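Local atomic coordinates of DocCel5: Type I dockerin repeat domain from A. cellulolyticus family 5 endoglucanase WP_010249057 S15I, I16N mutant (Acetivibrio cellulolyticus, PDB entry 5NRK), a protein that probably binds a type I cohesin through its calcium-loaded dockerin repeats, so that the parent family 5 endoglucanase can be docked into a cellulosome. Residues I54-M57 with Y58-M62. Sequence-based numbering, arbitrary orientation. Where two conformers were deposited one is given.
Sequences IMRM and YLLGM
The C-terminal turn of helix 49-59, the exiting helix of the EF-hand-type calcium loop Asp40-Asp51, closes in a Schellman motif, and Met57 carries its outermost bond. Its carbonyl O accepts the amide of Met62, N to O 2.9 Å, while Gly61 N turns back to Tyr58 O at 3.0 Å. Gly61 has a phi of 79°, which favours glycine and lets the chain reverse here. Just before this, i to i+4 bonds run on from the helix: Leu59 N to Met55 O, 2.9 Å, is nearly straight, and Leu60 N to Arg56 O is more bent, at 145°.

Three side-chain pairs follow this backbone. Arg56 bends at chi2 (63°), which turns the chain at CG, so that its outer part passes obliquely across Leu60. The CD2 methyl of Leu60 lies over one face of the guanidinium, displaced toward its rim and 3.9 Å from Arg56 CZ, while Leu60 CD1 comes within 3.8 Å of Arg56 NE. The planar group thus rests on an apolar branch, and its N-H groups serve other partners: NE donates to the backbone of another protein's chain, and NH1 is hydrogen-bonded to a glycerol probably left from crystallisation. Met55, in one of its two modelled conformers, runs beside Leu59 in the same direction, Met55 CG 4.0 Å from Leu59 CD1, and both also touch Phe16 of helix 13-23. Across the cap, Met57 of the last turn and Met62 beyond it cross; both were modelled in two conformers, and in one Met57 CE lies 4.1 Å from Met62 CB.

One flank therefore packs between the helices of the dockerin, while Arg56, Met57, Leu60 and Met62 meet the partner protein, consistent with a cohesin-binding surface at a Schellman-capped EF-hand-type helix.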
ATOM      1  N   ILE B  54       4.841  -9.013  14.445  1.00  6.37           N
ATOM      2  CA  ILE B  54       4.349  -8.605  15.743  1.00  6.60           C
ATOM      3  C   ILE B  54       2.997  -7.901  15.606  1.00  6.39           C
ATOM      4  O   ILE B  54       2.061  -8.140  16.383  1.00  7.35           O
ATOM      5  CB  ILE B  54       5.381  -7.720  16.468  1.00  6.86           C
ATOM      6  CG1 ILE B  54       6.608  -8.553  16.829  1.00  7.70           C
ATOM      7  CG2 ILE B  54       4.770  -7.079  17.711  1.00  7.80           C
ATOM      8  CD1 ILE B  54       7.833  -7.734  17.186  1.00  8.10           C
ATOM      9  N   MET B  55       2.876  -7.046  14.607  1.00  6.78           N
ATOM     10  CA  MET B  55       1.605  -6.393  14.345  0.50  6.41           C
ATOM     11  C   MET B  55       0.510  -7.420  14.027  1.00  6.89           C
ATOM     12  O   MET B  55      -0.629  -7.290  14.493  1.00  7.02           O
ATOM     13  CB  MET B  55       1.768  -5.415  13.191  0.50  6.26           C
ATOM     14  CG  MET B  55       0.474  -4.674  12.931  0.50  5.99           C
ATOM     15  SD  MET B  55       0.551  -3.360  11.722  0.50  7.73           S
ATOM     16  CE  MET B  55       1.724  -2.156  12.322  0.50  6.91           C
ATOM     17  N   ARG B  56       0.844  -8.435  13.232  1.00  5.87           N
ATOM     18  CA  ARG B  56      -0.096  -9.501  12.924  1.00  6.76           C
ATOM     19  C   ARG B  56      -0.546 -10.195  14.209  1.00  6.85           C
ATOM     20  O   ARG B  56      -1.742 -10.442  14.399  1.00  7.32           O
ATOM     21  CB  ARG B  56       0.522 -10.508  11.954  1.00  7.07           C
ATOM     22  CG  ARG B  56      -0.415 -11.626  11.559  1.00  7.28           C
ATOM     23  CD  ARG B  56      -1.639 -11.159  10.811  1.00  8.23           C
ATOM     24  NE  ARG B  56      -2.424 -12.292  10.354  1.00  8.79           N
ATOM     25  CZ  ARG B  56      -3.575 -12.200   9.698  1.00  9.62           C
ATOM     26  NH1 ARG B  56      -4.102 -11.015   9.412  1.00 12.03           N
ATOM     27  NH2 ARG B  56      -4.209 -13.304   9.339  1.00 10.65           N
ATOM     28  N   MET B  57       0.381 -10.534  15.096  1.00  7.13           N
ATOM     29  CA  MET B  57       0.010 -11.186  16.353  0.60  7.22           C
ATOM     30  C   MET B  57      -0.951 -10.325  17.162  1.00  7.52           C
ATOM     31  O   MET B  57      -1.905 -10.813  17.746  1.00  8.02           O
ATOM     32  CB  MET B  57       1.260 -11.499  17.176  0.60  8.05           C
ATOM     33  CG  MET B  57       2.131 -12.592  16.577  0.60  8.02           C
ATOM     34  SD  MET B  57       3.505 -13.046  17.663  0.60 10.34           S
ATOM     35  CE  MET B  57       2.632 -14.129  18.770  0.60 10.48           C
ATOM     36  N   TYR B  58      -0.696  -9.026  17.198  1.00  7.20           N
ATOM     37  CA  TYR B  58      -1.597  -8.109  17.900  1.00  7.93           C
ATOM     38  C   TYR B  58      -3.001  -8.080  17.278  1.00  7.70           C
ATOM     39  O   TYR B  58      -4.000  -8.204  18.004  1.00  8.82           O
ATOM     40  CB  TYR B  58      -0.973  -6.714  17.922  1.00  8.49           C
ATOM     41  CG  TYR B  58      -1.862  -5.648  18.530  1.00  9.63           C
ATOM     42  CD1 TYR B  58      -1.921  -5.440  19.898  1.00 12.04           C
ATOM     43  CD2 TYR B  58      -2.653  -4.852  17.708  1.00  9.87           C
ATOM     44  CE1 TYR B  58      -2.735  -4.448  20.421  1.00 13.16           C
ATOM     45  CE2 TYR B  58      -3.464  -3.868  18.212  1.00 11.32           C
ATOM     46  CZ  TYR B  58      -3.499  -3.670  19.568  1.00 13.65           C
ATOM     47  OH  TYR B  58      -4.312  -2.681  20.109  1.00 17.98           O
ATOM     48  N   LEU B  59      -3.078  -7.996  15.953  1.00  7.58           N
ATOM     49  CA  LEU B  59      -4.379  -7.941  15.295  1.00  8.37           C
ATOM     50  C   LEU B  59      -5.127  -9.268  15.362  1.00  8.91           C
ATOM     51  O   LEU B  59      -6.378  -9.267  15.293  1.00 11.50           O
ATOM     52  CB  LEU B  59      -4.210  -7.455  13.860  1.00  8.34           C
ATOM     53  CG  LEU B  59      -3.717  -6.009  13.782  1.00  9.45           C
ATOM     54  CD1 LEU B  59      -3.377  -5.629  12.350  1.00  8.91           C
ATOM     55  CD2 LEU B  59      -4.712  -5.013  14.373  1.00  9.94           C
ATOM     56  N   LEU B  60      -4.403 -10.378  15.544  1.00  9.23           N
ATOM     57  CA  LEU B  60      -5.038 -11.680  15.744  1.00 10.46           C
ATOM     58  C   LEU B  60      -5.460 -11.901  17.192  1.00 11.59           C
ATOM     59  O   LEU B  60      -6.116 -12.901  17.498  1.00 12.54           O
ATOM     60  CB  LEU B  60      -4.090 -12.807  15.349  1.00 11.46           C
ATOM     61  CG  LEU B  60      -3.821 -12.999  13.856  1.00 13.62           C
ATOM     62  CD1 LEU B  60      -2.722 -14.025  13.673  1.00 16.52           C
ATOM     63  CD2 LEU B  60      -5.077 -13.414  13.120  1.00 18.21           C
ATOM     64  N   GLY B  61      -5.067 -11.006  18.090  1.00 10.21           N
ATOM     65  CA  GLY B  61      -5.355 -11.177  19.509  1.00 11.18           C
ATOM     66  C   GLY B  61      -4.430 -12.152  20.235  1.00 11.49           C
ATOM     67  O   GLY B  61      -4.734 -12.585  21.353  1.00 13.33           O
ATOM     68  N   MET B  62      -3.285 -12.452  19.640  1.00 11.22           N
ATOM     69  CA  MET B  62      -2.332 -13.393  20.205  0.50 11.35           C
ATOM     70  C   MET B  62      -1.443 -12.740  21.262  1.00 12.53           C
ATOM     71  O   MET B  62      -0.881 -13.430  22.106  1.00 13.80           O
ATOM     72  CB  MET B  62      -1.488 -14.004  19.091  0.50 11.08           C
ATOM     73  CG  MET B  62      -2.310 -14.816  18.087  0.50 11.47           C
ATOM     74  SD  MET B  62      -1.509 -15.332  16.559  0.50 11.67           S
ATOM     75  CE  MET B  62      -0.585 -16.730  17.184  0.50 10.88           C
TER